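Local coordinates for protein SSD1 (Saccharomyces cerevisiae S288C, PDB 7AM1) that binds messenger RNAs through their untranslated regions and represses translation, as a non-enzymatic member of the RNase II family, at residues 552-557 with 655-660; 571-576 with 634-639; 528-533 with 663-668. All blocks are in the same frame, centred on the assembly; numbering follows the deposited sequence.

Ssd1 combines cold-shock regions, an RNB domain and a C-terminal region, and all three contacts lie in the RNB domain. Following the chain, residues 528-533 at the end of helix 523-529 come first, then 552-557 on helix 544-568, then 571-576 with its short strand. Their partners return in reverse order, so the loops nest and none cross: contact 2 closes the innermost, through strand 635-638; contact 1 closes the next, at 655-660; contact 3 closes the outermost, at 663-668, just before helix 668-681. The three also touch. Asp529 forms a salt bridge with Arg575, and His659 reaches both Asp529 and Tyr636, tying helix end, sheet and loop together.

Contact 1: residues 552-557 with 655-660; sequences IKRKVN and PIYTHF
Asn557 meets the loop 655-660 with both ends of its amide and is the tightly packed part of this contact. OD1 accepts a hydrogen bond from Phe660 N at 2.8 Å; the donor stands above the carbonyl plane, and the bond is bent to 139° at the hydrogen. ND2 gives its hydrogen to Tyr657 OH at 3.1 Å, this time close to the amide plane, while the amide and the phenol ring are almost perpendicular. Asn557 CG lies anti to the carbonyl carbon (chi1 -74°), which carries the amide to these two partners, and a further bond from ND2 to Thr661 OG1 helps fix its rotation. Asn557 CB packs on the loop, 3.2 Å from Thr658 O, a buried carbonyl that has no polar partner in the model. The same CB lies 3.4 Å from Tyr657 CE1, and Arg554 O sits at the ring edge, in its plane. Beside the OD1 bond, Val556 CG1 packs at 3.7 Å against Phe660 CD2, whose ring is also covered by helix 668-681. The partly exposed side, at Arg554, is looser. Only the start of that side chain touches, CG lying 3.6 Å from Tyr657 OH, and the extended chain carries the guanidinium off to salt bridges with Glu526 and Glu551. Helix 544-568 thus holds an irregular loop segment without regular backbone pairing, a segment that runs toward helix 668-681 and, by its sequence, belongs to the signature of the RNase II family within the RNB domain.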
# COMPACT_ATOMS: atom_id res chain seq x y z
N ILE A 552 -17.82 0.06 -11.71
CA ILE A 552 -19.13 0.65 -11.46
C ILE A 552 -19.06 1.59 -10.26
O ILE A 552 -19.61 2.69 -10.29
CB ILE A 552 -20.19 -0.45 -11.28
CG1 ILE A 552 -20.49 -1.10 -12.64
CG2 ILE A 552 -21.47 0.13 -10.67
CD1 ILE A 552 -21.29 -2.38 -12.53
N LYS A 553 -18.37 1.18 -9.19
CA LYS A 553 -18.24 2.03 -8.01
C LYS A 553 -17.43 3.29 -8.31
O LYS A 553 -17.70 4.35 -7.75
CB LYS A 553 -17.59 1.25 -6.87
CG LYS A 553 -18.53 0.25 -6.20
CD LYS A 553 -17.79 -0.64 -5.20
CE LYS A 553 -18.76 -1.55 -4.47
NZ LYS A 553 -18.06 -2.43 -3.49
N ARG A 554 -16.42 3.18 -9.18
CA ARG A 554 -15.64 4.36 -9.55
C ARG A 554 -16.51 5.37 -10.28
O ARG A 554 -16.40 6.58 -10.05
CB ARG A 554 -14.45 3.95 -10.43
CG ARG A 554 -13.31 3.30 -9.65
CD ARG A 554 -12.25 2.71 -10.57
NE ARG A 554 -11.11 2.21 -9.82
CZ ARG A 554 -9.98 1.76 -10.36
NH1 ARG A 554 -9.84 1.74 -11.68
NH2 ARG A 554 -9.00 1.33 -9.58
N LYS A 555 -17.41 4.89 -11.14
CA LYS A 555 -18.35 5.78 -11.80
C LYS A 555 -19.30 6.40 -10.78
O LYS A 555 -19.56 7.61 -10.82
CB LYS A 555 -19.12 5.01 -12.87
CG LYS A 555 -20.16 5.84 -13.62
CD LYS A 555 -19.52 6.96 -14.43
CE LYS A 555 -20.54 7.97 -14.87
NZ LYS A 555 -19.97 8.95 -15.84
N VAL A 556 -19.84 5.58 -9.87
CA VAL A 556 -20.75 6.11 -8.86
C VAL A 556 -20.06 7.19 -8.04
O VAL A 556 -20.60 8.29 -7.84
CB VAL A 556 -21.26 4.97 -7.96
CG1 VAL A 556 -22.02 5.53 -6.76
CG2 VAL A 556 -22.13 4.00 -8.76
N ASN A 557 -18.85 6.91 -7.55
CA ASN A 557 -18.12 7.90 -6.77
C ASN A 557 -17.88 9.17 -7.58
O ASN A 557 -17.93 10.28 -7.04
CB ASN A 557 -16.79 7.34 -6.29
CG ASN A 557 -16.93 6.33 -5.17
OD1 ASN A 557 -17.80 6.46 -4.31
ND2 ASN A 557 -16.06 5.34 -5.16
N PRO A 655 -11.36 13.82 -13.48
CA PRO A 655 -11.20 15.24 -13.13
C PRO A 655 -11.66 15.58 -11.73
O PRO A 655 -11.26 16.63 -11.20
CB PRO A 655 -12.07 15.96 -14.18
CG PRO A 655 -13.12 14.96 -14.53
CD PRO A 655 -12.47 13.61 -14.44
N ILE A 656 -12.51 14.75 -11.12
CA ILE A 656 -12.98 14.98 -9.77
C ILE A 656 -13.41 13.63 -9.21
O ILE A 656 -13.81 12.73 -9.97
CB ILE A 656 -14.13 16.02 -9.75
CG1 ILE A 656 -14.38 16.53 -8.32
CG2 ILE A 656 -15.41 15.42 -10.33
CD1 ILE A 656 -15.29 17.76 -8.28
N TYR A 657 -13.31 13.47 -7.90
CA TYR A 657 -13.57 12.18 -7.29
C TYR A 657 -13.86 12.40 -5.81
O TYR A 657 -13.54 13.44 -5.24
CB TYR A 657 -12.38 11.22 -7.48
CG TYR A 657 -12.70 9.75 -7.32
CD1 TYR A 657 -13.60 9.12 -8.18
CD2 TYR A 657 -12.07 8.98 -6.35
CE1 TYR A 657 -13.90 7.78 -8.05
CE2 TYR A 657 -12.37 7.63 -6.21
CZ TYR A 657 -13.28 7.04 -7.07
OH TYR A 657 -13.59 5.70 -6.96
N THR A 658 -14.50 11.40 -5.21
CA THR A 658 -14.65 11.32 -3.77
C THR A 658 -14.97 9.88 -3.40
O THR A 658 -14.96 8.99 -4.26
CB THR A 658 -15.73 12.28 -3.24
OG1 THR A 658 -15.66 12.31 -1.81
CG2 THR A 658 -17.12 11.82 -3.66
N HIS A 659 -15.26 9.64 -2.13
CA HIS A 659 -15.55 8.31 -1.62
C HIS A 659 -16.96 8.28 -1.04
O HIS A 659 -17.25 8.98 -0.06
CB HIS A 659 -14.52 7.88 -0.58
CG HIS A 659 -13.32 7.23 -1.18
ND1 HIS A 659 -12.25 6.80 -0.42
CD2 HIS A 659 -13.02 6.91 -2.46
CE1 HIS A 659 -11.34 6.26 -1.21
NE2 HIS A 659 -11.78 6.31 -2.45
N PHE A 660 -17.81 7.45 -1.64
CA PHE A 660 -19.22 7.33 -1.30
C PHE A 660 -19.68 5.89 -1.16
O PHE A 660 -20.66 5.65 -0.44
CB PHE A 660 -20.05 8.06 -2.37
CG PHE A 660 -21.51 7.67 -2.43
CD1 PHE A 660 -22.46 8.38 -1.71
CD2 PHE A 660 -21.93 6.64 -3.26
CE1 PHE A 660 -23.81 8.04 -1.79
CE2 PHE A 660 -23.28 6.30 -3.34
CZ PHE A 660 -24.21 7.00 -2.60

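Contact 2: residues 571-576 with 634-639; sequences LALLRR and ARYFIA
With chi1 at -176°, Arg575 sends CG opposite its backbone N and runs extended to NE, whereupon a turn at chi4 (82°) lays NH1 over the centre of the Tyr636 ring. The two flat groups are tilted 50° apart, and Arg575 CZ stands 4.3 Å from the centroid of Tyr636 in a cation-pi contact over the face. The other face of the guanidinium is met by Ala634 CB, 3.6 Å from Arg575 NH2. A salt bridge from NE to Asp529 holds the head group, while a water joins NH2 to Ala634 O. Beside the tyrosine, Leu573 CD2 packs 3.7 Å from Tyr636 CD1, and the Tyr636 hydroxyl is hydrogen-bonded to His659. The backbones form a two-stranded antiparallel sheet in the RNB domain, with Leu574-Phe637 and Arg576-Arg635 as hydrogen-bonded pairs and Leu573-Ile638 and Arg575-Tyr636 as non-hydrogen-bonded ones. Leu574 N bonds to Phe637 O at 2.8 Å, and Arg635 N to Arg576 O at the same 2.8 Å. Beyond the strands, Ala639 N still reaches Ala572 O. On the face carrying Leu574 and Phe637, the methylene CD of Arg576 sits 4.2 Å from the centroid of the Phe637 ring, a CH-pi contact over one face but offset toward the rim; the guanidinium beyond it is bonded through NH1 to Gln646 O. Leu574 CB meets the same ring obliquely, 3.4 Å from Phe637 CE1, and its CD1 reaches on to Ala639 CB. Helix 544-568 touches Leu574 and Ala639, whereas helices 668-681 and 689-725 lie against Tyr636.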
# COMPACT_ATOMS: atom_id res chain seq x y z
N LEU A 571 -17.28 23.50 0.36
CA LEU A 571 -17.34 22.61 1.51
C LEU A 571 -17.32 21.13 1.14
O LEU A 571 -17.28 20.28 2.04
CB LEU A 571 -18.59 22.91 2.35
CG LEU A 571 -18.66 24.30 2.99
CD1 LEU A 571 -19.90 24.40 3.89
CD2 LEU A 571 -17.41 24.65 3.78
N ALA A 572 -17.30 20.79 -0.15
CA ALA A 572 -17.33 19.39 -0.57
C ALA A 572 -16.08 18.65 -0.10
O ALA A 572 -14.96 19.15 -0.23
CB ALA A 572 -17.45 19.29 -2.09
N LEU A 573 -16.28 17.45 0.44
CA LEU A 573 -15.18 16.55 0.76
C LEU A 573 -14.92 15.71 -0.49
O LEU A 573 -15.76 14.90 -0.89
CB LEU A 573 -15.50 15.67 1.96
CG LEU A 573 -14.35 14.78 2.45
CD1 LEU A 573 -14.71 14.15 3.78
CD2 LEU A 573 -13.94 13.69 1.46
N LEU A 574 -13.77 15.92 -1.10
CA LEU A 574 -13.38 15.28 -2.35
C LEU A 574 -12.12 14.45 -2.11
O LEU A 574 -11.58 14.39 -1.01
CB LEU A 574 -13.17 16.34 -3.43
CG LEU A 574 -14.40 17.20 -3.73
CD1 LEU A 574 -14.06 18.32 -4.71
CD2 LEU A 574 -15.53 16.35 -4.27
N ARG A 575 -11.64 13.81 -3.18
CA ARG A 575 -10.46 12.96 -3.10
C ARG A 575 -9.66 13.14 -4.38
O ARG A 575 -10.21 12.99 -5.47
CB ARG A 575 -10.83 11.50 -2.89
CG ARG A 575 -9.65 10.56 -2.69
CD ARG A 575 -10.12 9.25 -2.11
NE ARG A 575 -9.04 8.30 -1.89
CZ ARG A 575 -8.24 8.30 -0.83
NH1 ARG A 575 -8.36 9.22 0.12
NH2 ARG A 575 -7.29 7.38 -0.73
N ARG A 576 -8.40 13.51 -4.24
CA ARG A 576 -7.55 13.73 -5.40
C ARG A 576 -6.31 12.85 -5.30
O ARG A 576 -6.02 12.24 -4.27
CB ARG A 576 -7.15 15.20 -5.54
CG ARG A 576 -6.26 15.75 -4.43
CD ARG A 576 -5.96 17.19 -4.75
NE ARG A 576 -4.98 17.78 -3.85
CZ ARG A 576 -4.18 18.79 -4.19
NH1 ARG A 576 -4.23 19.30 -5.41
NH2 ARG A 576 -3.33 19.28 -3.30
N ALA A 634 -3.65 8.64 -2.84
CA ALA A 634 -4.65 9.69 -2.96
C ALA A 634 -4.90 10.35 -1.61
O ALA A 634 -4.53 9.82 -0.55
CB ALA A 634 -5.95 9.11 -3.53
N ARG A 635 -5.55 11.51 -1.64
CA ARG A 635 -5.82 12.27 -0.42
C ARG A 635 -7.24 12.81 -0.43
O ARG A 635 -7.67 13.41 -1.41
CB ARG A 635 -4.86 13.46 -0.27
CG ARG A 635 -3.39 13.12 -0.41
CD ARG A 635 -2.52 14.33 -0.12
NE ARG A 635 -2.17 14.37 1.30
CZ ARG A 635 -2.84 15.04 2.23
NH1 ARG A 635 -3.91 15.76 1.93
NH2 ARG A 635 -2.42 14.99 3.49
N TYR A 636 -7.95 12.63 0.68
CA TYR A 636 -9.14 13.44 0.91
C TYR A 636 -8.75 14.90 1.08
O TYR A 636 -7.67 15.22 1.59
CB TYR A 636 -9.90 12.97 2.15
CG TYR A 636 -10.36 11.53 2.11
CD1 TYR A 636 -11.30 11.09 1.18
CD2 TYR A 636 -9.88 10.62 3.04
CE1 TYR A 636 -11.72 9.77 1.16
CE2 TYR A 636 -10.29 9.31 3.03
CZ TYR A 636 -11.21 8.89 2.09
OH TYR A 636 -11.62 7.57 2.10
N PHE A 637 -9.64 15.79 0.67
CA PHE A 637 -9.42 17.23 0.80
C PHE A 637 -10.75 17.95 0.72
O PHE A 637 -11.75 17.40 0.23
CB PHE A 637 -8.46 17.76 -0.27
CG PHE A 637 -9.07 17.82 -1.65
CD1 PHE A 637 -9.20 16.67 -2.42
CD2 PHE A 637 -9.53 19.02 -2.17
CE1 PHE A 637 -9.76 16.73 -3.69
CE2 PHE A 637 -10.09 19.08 -3.43
CZ PHE A 637 -10.21 17.93 -4.19
N ILE A 638 -10.77 19.19 1.20
CA ILE A 638 -11.95 20.04 1.13
C ILE A 638 -11.79 20.98 -0.06
O ILE A 638 -10.78 21.68 -0.18
CB ILE A 638 -12.15 20.83 2.44
CG1 ILE A 638 -12.19 19.86 3.63
CG2 ILE A 638 -13.40 21.69 2.37
CD1 ILE A 638 -13.22 18.75 3.50
N ALA A 639 -12.81 21.02 -0.92
CA ALA A 639 -12.67 21.64 -2.23
C ALA A 639 -12.18 23.08 -2.12
O ALA A 639 -11.36 23.51 -2.93
CB ALA A 639 -14.01 21.60 -2.98
O HOH W 1 -4.96 7.58 1.06

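Contact 3: residues 528-533 with 663-668; sequences LDDEKV and PMRRYA
Asp530 OD2 is held by two arginines of the opposing loop, 2.8 Å from Arg665 NH2 and 2.9 Å from Arg666 NH1. Arg665 meets the carboxylate end-on with two nitrogens: NH2 takes OD2, and NH1 bonds to OD1 at 3.1 Å along a nearly straight path (171°). Both oxygens are met on the syn side and lie in the guanidinium plane, though the carboxylate is tilted 24° to it. Arg666 comes from across, at about a right angle to the aspartate side chain; a bend at chi3 (-60°) turns its head so that the guanidinium edge is presented to OD2, while its NH2 forms a salt bridge with Asp669. OD1 also has Lys703 as a salt-bridge partner, and it receives a weak bond from Glu531 N, which helps to steady the carboxylate. Val533 CG2 lies over one face of the Arg665 guanidinium, 3.2 Å from NE and 3.5 Å from Arg665 CD, a close fit that probably restricts movement of the arginine. An alanine in place of Arg665 would remove the end-on pair, and would probably leave OD1 and OD2 short of a partner and open a gap beside Val533. The contact joins the chain leaving helix 523-529 to the loop before helix 668-681, whose sequence is part of the RNase II signature, and all five residues that touch are buried. With two arginines and Lys703 gathered round one buried carboxylate, Asp530 is likely to remain negatively charged and, together with Asp669, probably offsets part of the positive charge of Arg665 and Arg666.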
# COMPACT_ATOMS: atom_id res chain seq x y z
N LEU A 528 -3.33 2.71 -4.68
CA LEU A 528 -3.12 4.12 -4.39
C LEU A 528 -4.39 4.80 -3.91
O LEU A 528 -4.31 5.82 -3.23
CB LEU A 528 -2.60 4.84 -5.63
CG LEU A 528 -1.18 4.49 -6.09
CD1 LEU A 528 -0.92 5.07 -7.47
CD2 LEU A 528 -0.14 4.99 -5.08
N ASP A 529 -5.57 4.27 -4.24
CA ASP A 529 -6.80 4.91 -3.81
C ASP A 529 -7.48 4.23 -2.63
O ASP A 529 -8.06 4.91 -1.80
CB ASP A 529 -7.82 4.99 -4.95
CG ASP A 529 -9.01 5.84 -4.59
OD1 ASP A 529 -8.82 7.07 -4.43
OD2 ASP A 529 -10.13 5.29 -4.43
N ASP A 530 -7.37 2.91 -2.52
CA ASP A 530 -8.20 2.18 -1.56
C ASP A 530 -7.47 0.90 -1.18
O ASP A 530 -6.47 0.52 -1.78
CB ASP A 530 -9.57 1.90 -2.18
CG ASP A 530 -10.66 1.69 -1.16
OD1 ASP A 530 -10.43 1.92 0.05
OD2 ASP A 530 -11.77 1.27 -1.57
N GLU A 531 -7.98 0.25 -0.14
CA GLU A 531 -7.45 -1.03 0.30
C GLU A 531 -8.41 -2.16 -0.07
O GLU A 531 -9.62 -1.96 -0.21
CB GLU A 531 -7.22 -1.05 1.81
CG GLU A 531 -6.34 0.08 2.33
CD GLU A 531 -7.11 1.37 2.56
OE1 GLU A 531 -6.77 2.38 1.90
OE2 GLU A 531 -8.05 1.37 3.39
N LYS A 532 -7.86 -3.36 -0.17
CA LYS A 532 -8.67 -4.55 -0.40
C LYS A 532 -9.49 -4.85 0.85
O LYS A 532 -9.07 -4.59 1.98
CB LYS A 532 -7.81 -5.76 -0.72
CG LYS A 532 -7.13 -5.73 -2.08
CD LYS A 532 -6.42 -7.06 -2.34
CE LYS A 532 -5.84 -7.12 -3.74
NZ LYS A 532 -5.06 -8.37 -3.94
N VAL A 533 -10.69 -5.39 0.63
CA VAL A 533 -11.55 -5.88 1.70
C VAL A 533 -11.24 -7.36 1.89
O VAL A 533 -10.86 -7.80 2.98
CB VAL A 533 -13.03 -5.65 1.39
CG1 VAL A 533 -13.92 -6.33 2.42
CG2 VAL A 533 -13.33 -4.16 1.32
N PRO A 663 -19.38 3.14 3.06
CA PRO A 663 -19.57 3.74 4.39
C PRO A 663 -19.42 2.76 5.55
O PRO A 663 -19.25 3.22 6.69
CB PRO A 663 -21.00 4.29 4.32
CG PRO A 663 -21.68 3.35 3.37
CD PRO A 663 -20.64 3.06 2.31
N MET A 664 -19.48 1.45 5.31
CA MET A 664 -19.30 0.50 6.40
C MET A 664 -17.84 0.34 6.81
O MET A 664 -17.58 -0.25 7.86
CB MET A 664 -19.87 -0.86 6.02
CG MET A 664 -21.37 -0.85 5.72
SD MET A 664 -22.37 -0.38 7.15
CE MET A 664 -22.43 -1.91 8.06
N ARG A 665 -16.89 0.83 6.01
CA ARG A 665 -15.47 0.70 6.33
C ARG A 665 -14.67 1.98 6.22
O ARG A 665 -13.50 1.99 6.63
CB ARG A 665 -14.81 -0.38 5.45
CG ARG A 665 -15.07 -0.23 3.94
CD ARG A 665 -14.34 -1.32 3.17
NE ARG A 665 -14.41 -1.16 1.73
CZ ARG A 665 -13.58 -0.41 1.01
NH1 ARG A 665 -12.61 0.28 1.59
NH2 ARG A 665 -13.73 -0.34 -0.31
N ARG A 666 -15.24 3.06 5.70
CA ARG A 666 -14.56 4.35 5.57
C ARG A 666 -15.41 5.44 6.20
O ARG A 666 -16.58 5.61 5.83
CB ARG A 666 -14.29 4.69 4.10
CG ARG A 666 -13.54 3.63 3.33
CD ARG A 666 -13.11 4.16 1.96
NE ARG A 666 -14.26 4.56 1.14
CZ ARG A 666 -14.47 4.19 -0.12
NH1 ARG A 666 -13.61 3.39 -0.74
NH2 ARG A 666 -15.55 4.61 -0.76
N TYR A 667 -14.83 6.19 7.13
CA TYR A 667 -15.59 7.27 7.75
C TYR A 667 -15.73 8.48 6.83
O TYR A 667 -16.71 9.22 6.95
CB TYR A 667 -14.94 7.73 9.06
CG TYR A 667 -15.82 8.72 9.79
CD1 TYR A 667 -16.85 8.28 10.61
CD2 TYR A 667 -15.66 10.09 9.61
CE1 TYR A 667 -17.67 9.18 11.26
CE2 TYR A 667 -16.48 10.99 10.25
CZ TYR A 667 -17.48 10.54 11.08
OH TYR A 667 -18.30 11.44 11.72
N ALA A 668 -14.79 8.70 5.91
CA ALA A 668 -14.93 9.81 4.98
C ALA A 668 -16.26 9.73 4.25
O ALA A 668 -16.92 10.76 4.01
CB ALA A 668 -13.77 9.81 3.97